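Local coordinates for protein putative dehydratase (Mesorhizobium loti, PDB 2POZ) that is of unknown function but probably acts as a lyase, perhaps a dehydratase, of the mandelate racemase/muconate lactonizing enzyme type, at residues A[181-186]-A[219-224]; A[204-209]-A[213-218]; A[232-235]-A[241-244]. One frame throughout, in Å; residues are numbered along the deposited sequence.

Contact 1: residues A[181-186]-A[219-224]; sequences AIELAY and CRKIGE
K221 lays the end of its long side chain over one face of the Y186 ring, the two side chains crossing at about a right angle. Its methylene carbon CE comes 3.6 Å from CG of Y186, offset from the ring centre toward the rim, and makes a CH-pi contact. The ammonium NZ stands 4.5 Å from the ring centroid and only 7° off the normal, a cation-pi position. The chain is extended up to CE and turns at its last torsion (chi4 59°), which sets NZ more nearly above the ring centre than CE itself. Lysine suits this exposed place because its methylenes cover the ring while its ammonium stays at the surface. At the ring edge, CG2 of I222 lies 3.9 Å from CD1 of Y186, the gamma methyl of a beta-branched residue against ring carbon. Tyrosine suits its position because, with CG anti to the backbone N (chi1 168°), the flat ring reaches the other helix and offers K221 a face and I222 an edge. E183 may add a weak electrostatic pull: its OE1 is 4.5 Å from NZ of K221, too far for a salt bridge, while its OE2 is paired with R187. Replacing Y186 with an alanine would probably open a gap beside I222 and leave the K221 ammonium without its aromatic partner. Further out, the small A185 lets its helix sit close to F218. Neighbouring outer helices, 179-196 and 212-222, pack side by side in this way in the TIM-barrel-like domain of the enolase superfamily.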
ATOM      1  N   ALA A 181      17.865 -31.773 -14.995  1.00 17.84           N
ATOM      2  CA  ALA A 181      18.217 -30.619 -15.823  1.00 17.20           C
ATOM      3  C   ALA A 181      18.631 -29.445 -14.937  1.00 15.38           C
ATOM      4  O   ALA A 181      19.592 -28.739 -15.241  1.00 15.84           O
ATOM      5  CB  ALA A 181      17.040 -30.225 -16.710  1.00 15.91           C
ATOM      6  N   ILE A 182      17.910 -29.246 -13.838  1.00 14.63           N
ATOM      7  CA  ILE A 182      18.223 -28.157 -12.919  1.00 16.53           C
ATOM      8  C   ILE A 182      19.627 -28.338 -12.324  1.00 15.05           C
ATOM      9  O   ILE A 182      20.382 -27.378 -12.202  1.00 13.15           O
ATOM     10  CB  ILE A 182      17.172 -28.072 -11.776  1.00 19.81           C
ATOM     11  CG1 ILE A 182      15.814 -27.674 -12.355  1.00 23.86           C
ATOM     12  CG2 ILE A 182      17.596 -27.049 -10.734  1.00 21.64           C
ATOM     13  CD1 ILE A 182      14.700 -27.521 -11.321  1.00 25.37           C
ATOM     14  N   GLU A 183      19.966 -29.570 -11.953  1.00 15.68           N
ATOM     15  CA  GLU A 183      21.289 -29.860 -11.389  1.00 16.55           C
ATOM     16  C   GLU A 183      22.359 -29.602 -12.442  1.00 15.76           C
ATOM     17  O   GLU A 183      23.432 -29.079 -12.145  1.00 13.40           O
ATOM     18  CB  GLU A 183      21.362 -31.319 -10.928  1.00 17.06           C
ATOM     19  CG  GLU A 183      22.772 -31.830 -10.604  1.00 20.20           C
ATOM     20  CD  GLU A 183      23.435 -31.114  -9.432  1.00 22.10           C
ATOM     21  OE1 GLU A 183      22.740 -30.397  -8.678  1.00 23.58           O
ATOM     22  OE2 GLU A 183      24.664 -31.288  -9.253  1.00 22.05           O
ATOM     23  N   LEU A 184      22.052 -29.981 -13.678  1.00 15.80           N
ATOM     24  CA  LEU A 184      22.967 -29.788 -14.789  1.00 16.70           C
ATOM     25  C   LEU A 184      23.177 -28.283 -15.016  1.00 16.76           C
ATOM     26  O   LEU A 184      24.283 -27.839 -15.324  1.00 16.38           O
ATOM     27  CB  LEU A 184      22.385 -30.466 -16.032  1.00 20.94           C
ATOM     28  CG  LEU A 184      23.194 -30.604 -17.324  1.00 25.03           C
ATOM     29  CD1 LEU A 184      23.166 -29.303 -18.066  1.00 27.98           C
ATOM     30  CD2 LEU A 184      24.617 -31.045 -17.015  1.00 25.78           C
ATOM     31  N   ALA A 185      22.115 -27.502 -14.849  1.00 14.53           N
ATOM     32  CA  ALA A 185      22.204 -26.055 -15.028  1.00 14.85           C
ATOM     33  C   ALA A 185      23.223 -25.512 -14.030  1.00 13.43           C
ATOM     34  O   ALA A 185      24.074 -24.689 -14.371  1.00 14.11           O
ATOM     35  CB  ALA A 185      20.840 -25.407 -14.786  1.00 13.58           C
ATOM     36  N   TYR A 186      23.130 -25.985 -12.793  1.00 12.53           N
ATOM     37  CA  TYR A 186      24.041 -25.551 -11.750  1.00 12.09           C
ATOM     38  C   TYR A 186      25.492 -25.935 -12.066  1.00 11.79           C
ATOM     39  O   TYR A 186      26.412 -25.139 -11.853  1.00 10.80           O
ATOM     40  CB  TYR A 186      23.638 -26.163 -10.407  1.00 11.21           C
ATOM     41  CG  TYR A 186      24.702 -25.992  -9.349  1.00 13.08           C
ATOM     42  CD1 TYR A 186      24.921 -24.756  -8.742  1.00 11.56           C
ATOM     43  CD2 TYR A 186      25.531 -27.061  -8.994  1.00 13.59           C
ATOM     44  CE1 TYR A 186      25.945 -24.587  -7.804  1.00 17.30           C
ATOM     45  CE2 TYR A 186      26.556 -26.905  -8.065  1.00 16.70           C
ATOM     46  CZ  TYR A 186      26.757 -25.671  -7.474  1.00 18.77           C
ATOM     47  OH  TYR A 186      27.766 -25.525  -6.551  1.00 23.86           O
ATOM     48  N   CYS A 219      18.839 -19.426  -7.998  1.00 11.50           N
ATOM     49  CA  CYS A 219      19.679 -18.254  -7.771  1.00 11.85           C
ATOM     50  C   CYS A 219      20.421 -18.350  -6.438  1.00 13.72           C
ATOM     51  O   CYS A 219      21.564 -17.910  -6.314  1.00 13.88           O
ATOM     52  CB  CYS A 219      18.829 -16.981  -7.818  1.00 10.17           C
ATOM     53  SG  CYS A 219      18.187 -16.616  -9.485  1.00 17.19           S
ATOM     54  N   ARG A 220      19.767 -18.918  -5.437  1.00 14.08           N
ATOM     55  CA  ARG A 220      20.416 -19.070  -4.143  1.00 17.92           C
ATOM     56  C   ARG A 220      21.534 -20.103  -4.259  1.00 16.86           C
ATOM     57  O   ARG A 220      22.593 -19.948  -3.660  1.00 19.77           O
ATOM     58  CB  ARG A 220      19.400 -19.504  -3.084  1.00 15.43           C
ATOM     59  CG  ARG A 220      18.481 -18.372  -2.632  1.00 17.29           C
ATOM     60  CD  ARG A 220      17.420 -18.866  -1.652  1.00 19.23           C
ATOM     61  NE  ARG A 220      16.632 -17.758  -1.123  1.00 17.80           N
ATOM     62  CZ  ARG A 220      15.417 -17.889  -0.605  1.00 19.80           C
ATOM     63  NH1 ARG A 220      14.849 -19.087  -0.549  1.00 19.63           N
ATOM     64  NH2 ARG A 220      14.763 -16.820  -0.159  1.00 18.38           N
ATOM     65  N   LYS A 221      21.300 -21.150  -5.043  1.00 16.65           N
ATOM     66  CA  LYS A 221      22.306 -22.188  -5.209  1.00 17.87           C
ATOM     67  C   LYS A 221      23.571 -21.661  -5.867  1.00 18.17           C
ATOM     68  O   LYS A 221      24.670 -22.011  -5.442  1.00 19.79           O
ATOM     69  CB  LYS A 221      21.746 -23.353  -6.026  1.00 18.89           C
ATOM     70  CG  LYS A 221      22.601 -24.618  -5.990  1.00 21.89           C
ATOM     71  CD  LYS A 221      21.864 -25.788  -6.635  1.00 22.45           C
ATOM     72  CE  LYS A 221      22.700 -27.067  -6.615  1.00 25.01           C
ATOM     73  NZ  LYS A 221      23.069 -27.486  -5.226  1.00 23.02           N
ATOM     74  N   ILE A 222      23.434 -20.810  -6.884  1.00 14.78           N
ATOM     75  CA  ILE A 222      24.615 -20.290  -7.570  1.00 16.88           C
ATOM     76  C   ILE A 222      25.232 -19.056  -6.917  1.00 18.23           C
ATOM     77  O   ILE A 222      26.298 -18.602  -7.332  1.00 17.27           O
ATOM     78  CB  ILE A 222      24.327 -19.948  -9.059  1.00 16.42           C
ATOM     79  CG1 ILE A 222      23.290 -18.819  -9.163  1.00 17.75           C
ATOM     80  CG2 ILE A 222      23.853 -21.196  -9.789  1.00 13.98           C
ATOM     81  CD1 ILE A 222      23.114 -18.257 -10.583  1.00 15.15           C
ATOM     82  N   GLY A 223      24.565 -18.522  -5.896  1.00 19.26           N
ATOM     83  CA  GLY A 223      25.067 -17.338  -5.221  1.00 21.45           C
ATOM     84  C   GLY A 223      26.499 -17.451  -4.727  1.00 22.53           C
ATOM     85  O   GLY A 223      27.229 -16.463  -4.679  1.00 22.46           O
ATOM     86  N   GLU A 224      26.899 -18.666  -4.372  1.00 23.01           N
ATOM     87  CA  GLU A 224      28.239 -18.934  -3.868  1.00 25.74           C
ATOM     88  C   GLU A 224      29.286 -18.947  -4.983  1.00 24.24           C
ATOM     89  O   GLU A 224      30.484 -19.018  -4.718  1.00 23.01           O
ATOM     90  CB  GLU A 224      28.248 -20.276  -3.128  1.00 30.33           C
ATOM     91  CG  GLU A 224      27.307 -20.344  -1.907  1.00 37.51           C
ATOM     92  CD  GLU A 224      25.839 -20.066  -2.245  1.00 41.15           C
ATOM     93  OE1 GLU A 224      25.313 -20.661  -3.215  1.00 43.70           O
ATOM     94  OE2 GLU A 224      25.204 -19.257  -1.533  1.00 44.10           O
TER

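Contact 2: residues A[204-209]-A[213-218]; sequences VDLSGG and DETIRF
T215 OG1 is gripped twice by the chain that leads into its own helix, through hydrogen bonds with the backbone N of L210 and the backbone O of T211, and it rests 4.0 Å from C of G209. With OG1 beside the backbone N (chi1 -70°), the hydroxyl faces the loop and the methyl points to L206, where T215 CG2 meets L206 CD1 at 4.1 Å. The other methyl of L206 goes to the aromatic residue: CD2 approaches CE2 of F218 at 4.0 Å, obliquely to the ring. Leucine suits this place because its forked end serves both partners. Glycine suits position 209, whose phi is positive and where a CB would press tightly on T215 OG1. The loop has its own support: D205 OD1 takes the N-H of S207 at 2.8 Å from above the carboxylate plane, an Asx turn, and G209 N bonds to L206 O across a type I' turn. On the side of the helix that meets the second subunit, R217 NH1 bridges to E214 OE2 at 2.7 Å, and E214 and D213 both form salt bridges with R303 of that subunit. Strand 201-205, this turn and helix 212-222 form the first half of a beta-alpha-beta crossover leading to strand 227-231, the repeating element of a TIM-like barrel.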
ATOM      1  N   VAL A 204      24.730 -14.209 -15.379  1.00 12.79           N
ATOM      2  CA  VAL A 204      23.872 -15.333 -15.702  1.00 12.99           C
ATOM      3  C   VAL A 204      22.528 -14.842 -16.241  1.00 14.03           C
ATOM      4  O   VAL A 204      21.757 -14.187 -15.532  1.00 14.45           O
ATOM      5  CB  VAL A 204      23.639 -16.225 -14.456  1.00 12.54           C
ATOM      6  CG1 VAL A 204      22.552 -17.245 -14.732  1.00 13.14           C
ATOM      7  CG2 VAL A 204      24.934 -16.940 -14.090  1.00 15.50           C
ATOM      8  N   ASP A 205      22.264 -15.149 -17.506  1.00 13.80           N
ATOM      9  CA  ASP A 205      21.009 -14.774 -18.149  1.00 13.32           C
ATOM     10  C   ASP A 205      20.059 -15.969 -18.073  1.00 12.67           C
ATOM     11  O   ASP A 205      20.381 -17.056 -18.565  1.00 11.68           O
ATOM     12  CB  ASP A 205      21.268 -14.378 -19.610  1.00 13.73           C
ATOM     13  CG  ASP A 205      19.979 -14.140 -20.401  1.00 16.53           C
ATOM     14  OD1 ASP A 205      18.921 -13.868 -19.791  1.00 15.43           O
ATOM     15  OD2 ASP A 205      20.034 -14.219 -21.642  1.00 14.82           O
ATOM     16  N   LEU A 206      18.907 -15.775 -17.431  1.00  9.78           N
ATOM     17  CA  LEU A 206      17.923 -16.842 -17.303  1.00 11.14           C
ATOM     18  C   LEU A 206      16.865 -16.743 -18.402  1.00 10.29           C
ATOM     19  O   LEU A 206      16.067 -17.660 -18.598  1.00 11.14           O
ATOM     20  CB  LEU A 206      17.267 -16.806 -15.916  1.00  9.37           C
ATOM     21  CG  LEU A 206      18.238 -16.976 -14.738  1.00 12.00           C
ATOM     22  CD1 LEU A 206      17.452 -17.110 -13.432  1.00 13.90           C
ATOM     23  CD2 LEU A 206      19.115 -18.207 -14.956  1.00 13.30           C
ATOM     24  N   SER A 207      16.869 -15.621 -19.113  1.00 10.66           N
ATOM     25  CA  SER A 207      15.943 -15.382 -20.219  1.00 11.69           C
ATOM     26  C   SER A 207      14.513 -15.807 -19.894  1.00 12.53           C
ATOM     27  O   SER A 207      13.867 -16.470 -20.698  1.00 13.60           O
ATOM     28  CB  SER A 207      16.436 -16.132 -21.470  1.00 13.38           C
ATOM     29  OG  SER A 207      15.847 -15.630 -22.660  1.00 12.07           O
ATOM     30  N   GLY A 208      14.023 -15.424 -18.717  1.00 12.77           N
ATOM     31  CA  GLY A 208      12.668 -15.781 -18.332  1.00 12.93           C
ATOM     32  C   GLY A 208      12.600 -16.720 -17.139  1.00 15.27           C
ATOM     33  O   GLY A 208      11.635 -16.684 -16.366  1.00 16.12           O
ATOM     34  N   GLY A 209      13.619 -17.567 -16.999  1.00 14.49           N
ATOM     35  CA  GLY A 209      13.680 -18.504 -15.891  1.00 13.00           C
ATOM     36  C   GLY A 209      12.610 -19.580 -15.845  1.00 13.94           C
ATOM     37  O   GLY A 209      12.059 -19.994 -16.864  1.00 14.33           O
ATOM     38  N   ASP A 213       9.265 -20.056  -7.480  1.00 12.43           N
ATOM     39  CA  ASP A 213       9.901 -20.879  -6.458  1.00 16.50           C
ATOM     40  C   ASP A 213      11.225 -21.518  -6.911  1.00 15.24           C
ATOM     41  O   ASP A 213      12.254 -21.359  -6.248  1.00 14.54           O
ATOM     42  CB  ASP A 213       8.912 -21.952  -5.967  1.00 16.45           C
ATOM     43  CG  ASP A 213       8.343 -22.818  -7.103  1.00 22.11           C
ATOM     44  OD1 ASP A 213       8.403 -22.410  -8.285  1.00 21.99           O
ATOM     45  OD2 ASP A 213       7.818 -23.913  -6.802  1.00 22.44           O
ATOM     46  N   GLU A 214      11.207 -22.217  -8.041  1.00 13.31           N
ATOM     47  CA  GLU A 214      12.412 -22.867  -8.531  1.00 13.36           C
ATOM     48  C   GLU A 214      13.484 -21.873  -8.966  1.00 12.84           C
ATOM     49  O   GLU A 214      14.674 -22.150  -8.847  1.00 10.55           O
ATOM     50  CB  GLU A 214      12.077 -23.821  -9.679  1.00 18.14           C
ATOM     51  CG  GLU A 214      11.308 -25.065  -9.257  1.00 22.75           C
ATOM     52  CD  GLU A 214      11.988 -25.829  -8.125  1.00 28.62           C
ATOM     53  OE1 GLU A 214      13.226 -26.011  -8.166  1.00 30.48           O
ATOM     54  OE2 GLU A 214      11.279 -26.256  -7.190  1.00 32.36           O
ATOM     55  N   THR A 215      13.069 -20.705  -9.452  1.00  9.93           N
ATOM     56  CA  THR A 215      14.036 -19.699  -9.875  1.00  9.78           C
ATOM     57  C   THR A 215      14.789 -19.170  -8.655  1.00 10.91           C
ATOM     58  O   THR A 215      16.009 -19.014  -8.680  1.00 10.38           O
ATOM     59  CB  THR A 215      13.351 -18.532 -10.607  1.00  9.88           C
ATOM     60  OG1 THR A 215      12.876 -18.986 -11.880  1.00  8.77           O
ATOM     61  CG2 THR A 215      14.329 -17.383 -10.806  1.00  9.61           C
ATOM     62  N   ILE A 216      14.054 -18.897  -7.585  1.00 11.95           N
ATOM     63  CA  ILE A 216      14.661 -18.409  -6.353  1.00 12.62           C
ATOM     64  C   ILE A 216      15.637 -19.479  -5.859  1.00 12.48           C
ATOM     65  O   ILE A 216      16.778 -19.183  -5.515  1.00 12.02           O
ATOM     66  CB  ILE A 216      13.582 -18.152  -5.282  1.00 14.53           C
ATOM     67  CG1 ILE A 216      12.757 -16.920  -5.665  1.00 15.69           C
ATOM     68  CG2 ILE A 216      14.228 -17.961  -3.910  1.00 15.06           C
ATOM     69  CD1 ILE A 216      11.556 -16.694  -4.777  1.00 18.27           C
ATOM     70  N   ARG A 217      15.184 -20.727  -5.850  1.00 12.21           N
ATOM     71  CA  ARG A 217      16.026 -21.831  -5.413  1.00 15.49           C
ATOM     72  C   ARG A 217      17.331 -21.877  -6.212  1.00 13.25           C
ATOM     73  O   ARG A 217      18.408 -21.997  -5.637  1.00 11.88           O
ATOM     74  CB  ARG A 217      15.273 -23.154  -5.559  1.00 18.26           C
ATOM     75  CG  ARG A 217      16.111 -24.401  -5.288  1.00 25.06           C
ATOM     76  CD  ARG A 217      15.228 -25.636  -5.294  1.00 28.30           C
ATOM     77  NE  ARG A 217      14.596 -25.850  -3.995  1.00 35.65           N
ATOM     78  CZ  ARG A 217      13.343 -26.259  -3.813  1.00 34.16           C
ATOM     79  NH1 ARG A 217      12.549 -26.500  -4.850  1.00 33.79           N
ATOM     80  NH2 ARG A 217      12.889 -26.437  -2.582  1.00 33.06           N
ATOM     81  N   PHE A 218      17.234 -21.766  -7.534  1.00 13.31           N
ATOM     82  CA  PHE A 218      18.419 -21.806  -8.394  1.00 11.97           C
ATOM     83  C   PHE A 218      19.377 -20.632  -8.154  1.00 13.22           C
ATOM     84  O   PHE A 218      20.591 -20.822  -8.109  1.00 13.40           O
ATOM     85  CB  PHE A 218      18.004 -21.836  -9.870  1.00 12.56           C
ATOM     86  CG  PHE A 218      19.162 -21.956 -10.827  1.00 11.63           C
ATOM     87  CD1 PHE A 218      19.873 -23.148 -10.937  1.00 13.16           C
ATOM     88  CD2 PHE A 218      19.544 -20.879 -11.617  1.00 11.17           C
ATOM     89  CE1 PHE A 218      20.950 -23.260 -11.828  1.00 13.40           C
ATOM     90  CE2 PHE A 218      20.621 -20.982 -12.509  1.00 10.44           C
ATOM     91  CZ  PHE A 218      21.320 -22.171 -12.613  1.00 12.11           C
TER

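Contact 3: residues A[232-235]-A[241-244]; sequences EPCD and ALKV
Apolar contacts carry most of this junction, in which C234 and P233 of the loop meet the first turn of helix 239-248. C234 SG lies 3.9 Å from CB of A241 and 3.8 Å from CB of L242, so the sulfur rests against the start of the helix where A241 passes into L242. P233 meets L242 at a slant, its ring carbon CG 4.0 Å from CD1 of L242. The leucine has CG anti to its own N (chi1 180°), and although its CB is not aimed at the loop, the end of the chain swings back to the proline. I253 and I245 extend this apolar patch, the former touching both P233 and L242. A second kind of contact is sulfur against backbone: C234 SG comes 3.4 Å from N of L242, and the small A241 side chain probably helps it come this near. The polar groups look to other partners. E232 forms a salt bridge with R258, D235 OD1 accepts from the backbone N of F237, and D238 OD1 accepts from N of A241. N301 of the second subunit packs on both C234 and A241. Fit of shape, rather than charge, therefore joins loop to helix here, and the compact, weakly polar cysteine suits a buried site also bordered by a neighbouring subunit.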
ATOM      1  N   GLU A 232      16.795 -11.187 -16.390  1.00 11.38           N
ATOM      2  CA  GLU A 232      15.434 -11.682 -16.578  1.00 12.12           C
ATOM      3  C   GLU A 232      15.165 -12.976 -15.810  1.00 11.51           C
ATOM      4  O   GLU A 232      14.927 -14.018 -16.414  1.00 10.52           O
ATOM      5  CB  GLU A 232      15.151 -11.918 -18.068  1.00 13.04           C
ATOM      6  CG  GLU A 232      15.128 -10.661 -18.926  1.00 17.66           C
ATOM      7  CD  GLU A 232      14.704 -10.956 -20.357  1.00 18.64           C
ATOM      8  OE1 GLU A 232      15.291 -11.874 -20.970  1.00 17.28           O
ATOM      9  OE2 GLU A 232      13.788 -10.274 -20.866  1.00 18.58           O
ATOM     10  N   PRO A 233      15.184 -12.925 -14.468  1.00 11.95           N
ATOM     11  CA  PRO A 233      14.936 -14.136 -13.679  1.00 10.51           C
ATOM     12  C   PRO A 233      13.519 -14.675 -13.872  1.00 12.24           C
ATOM     13  O   PRO A 233      13.234 -15.832 -13.554  1.00 12.14           O
ATOM     14  CB  PRO A 233      15.211 -13.677 -12.246  1.00 11.99           C
ATOM     15  CG  PRO A 233      14.765 -12.241 -12.282  1.00 14.10           C
ATOM     16  CD  PRO A 233      15.348 -11.749 -13.595  1.00 12.69           C
ATOM     17  N   CYS A 234      12.622 -13.833 -14.377  1.00  8.65           N
ATOM     18  CA  CYS A 234      11.262 -14.289 -14.625  1.00 10.72           C
ATOM     19  C   CYS A 234      10.758 -13.710 -15.929  1.00  8.91           C
ATOM     20  O   CYS A 234      11.383 -12.826 -16.510  1.00  7.97           O
ATOM     21  CB  CYS A 234      10.313 -13.893 -13.492  1.00 11.51           C
ATOM     22  SG  CYS A 234      10.123 -12.109 -13.289  1.00 16.62           S
ATOM     23  N   ASP A 235       9.630 -14.231 -16.390  1.00 11.34           N
ATOM     24  CA  ASP A 235       9.026 -13.771 -17.633  1.00 12.96           C
ATOM     25  C   ASP A 235       8.831 -12.260 -17.561  1.00 11.12           C
ATOM     26  O   ASP A 235       8.277 -11.749 -16.591  1.00 11.95           O
ATOM     27  CB  ASP A 235       7.673 -14.459 -17.836  1.00 12.49           C
ATOM     28  CG  ASP A 235       7.109 -14.237 -19.223  1.00 15.87           C
ATOM     29  OD1 ASP A 235       7.060 -13.069 -19.676  1.00 14.60           O
ATOM     30  OD2 ASP A 235       6.704 -15.235 -19.857  1.00 15.81           O
ATOM     31  N   ALA A 241       6.316 -11.152 -10.018  1.00 14.93           N
ATOM     32  CA  ALA A 241       7.300 -12.186  -9.737  1.00 13.81           C
ATOM     33  C   ALA A 241       8.678 -11.527  -9.646  1.00 14.15           C
ATOM     34  O   ALA A 241       9.490 -11.896  -8.801  1.00 13.26           O
ATOM     35  CB  ALA A 241       7.289 -13.245 -10.836  1.00 13.44           C
ATOM     36  N   LEU A 242       8.936 -10.547 -10.512  1.00 13.49           N
ATOM     37  CA  LEU A 242      10.222  -9.852 -10.505  1.00 15.03           C
ATOM     38  C   LEU A 242      10.525  -9.232  -9.142  1.00 15.70           C
ATOM     39  O   LEU A 242      11.643  -9.357  -8.634  1.00 14.60           O
ATOM     40  CB  LEU A 242      10.259  -8.760 -11.580  1.00 14.28           C
ATOM     41  CG  LEU A 242      11.544  -7.930 -11.693  1.00 15.31           C
ATOM     42  CD1 LEU A 242      12.747  -8.838 -11.928  1.00 15.44           C
ATOM     43  CD2 LEU A 242      11.409  -6.940 -12.846  1.00 14.46           C
ATOM     44  N   LYS A 243       9.541  -8.567  -8.539  1.00 16.21           N
ATOM     45  CA  LYS A 243       9.781  -7.954  -7.236  1.00 17.08           C
ATOM     46  C   LYS A 243       9.973  -9.003  -6.145  1.00 15.94           C
ATOM     47  O   LYS A 243      10.867  -8.879  -5.313  1.00 18.06           O
ATOM     48  CB  LYS A 243       8.645  -7.005  -6.839  1.00 21.34           C
ATOM     49  CG  LYS A 243       8.924  -6.331  -5.493  1.00 24.04           C
ATOM     50  CD  LYS A 243       8.298  -4.958  -5.370  1.00 31.31           C
ATOM     51  CE  LYS A 243       8.809  -4.250  -4.118  1.00 30.77           C
ATOM     52  NZ  LYS A 243      10.306  -4.135  -4.112  1.00 32.82           N
ATOM     53  N   VAL A 244       9.135 -10.033  -6.148  1.00 15.51           N
ATOM     54  CA  VAL A 244       9.238 -11.099  -5.160  1.00 14.38           C
ATOM     55  C   VAL A 244      10.622 -11.737  -5.240  1.00 16.16           C
ATOM     56  O   VAL A 244      11.283 -11.963  -4.219  1.00 14.65           O
ATOM     57  CB  VAL A 244       8.170 -12.185  -5.403  1.00 14.18           C
ATOM     58  CG1 VAL A 244       8.407 -13.371  -4.477  1.00 15.84           C
ATOM     59  CG2 VAL A 244       6.783 -11.602  -5.168  1.00 13.98           C
TER

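Overall arrangement
The three contacts form a row through one side of the barrel domain. Contact 2 lies in the middle, its centre about 9 Å from that of contact 1 and about 8 Å from that of contact 3, while the outer two are about 17 Å apart between centres. Contacts 1 and 2 share helix 212-222. In sequence, contact 2 is nested inside the loop closed by contact 1, and contact 3 follows both. Contacts 2 and 3, which both touch the second subunit, meet through a probable hydrogen bond from G208 N to E232 O. This links loops at the C-terminal ends of neighbouring parallel strands 201-205 and 227-231, where enolase-superfamily barrels generally build their active sites.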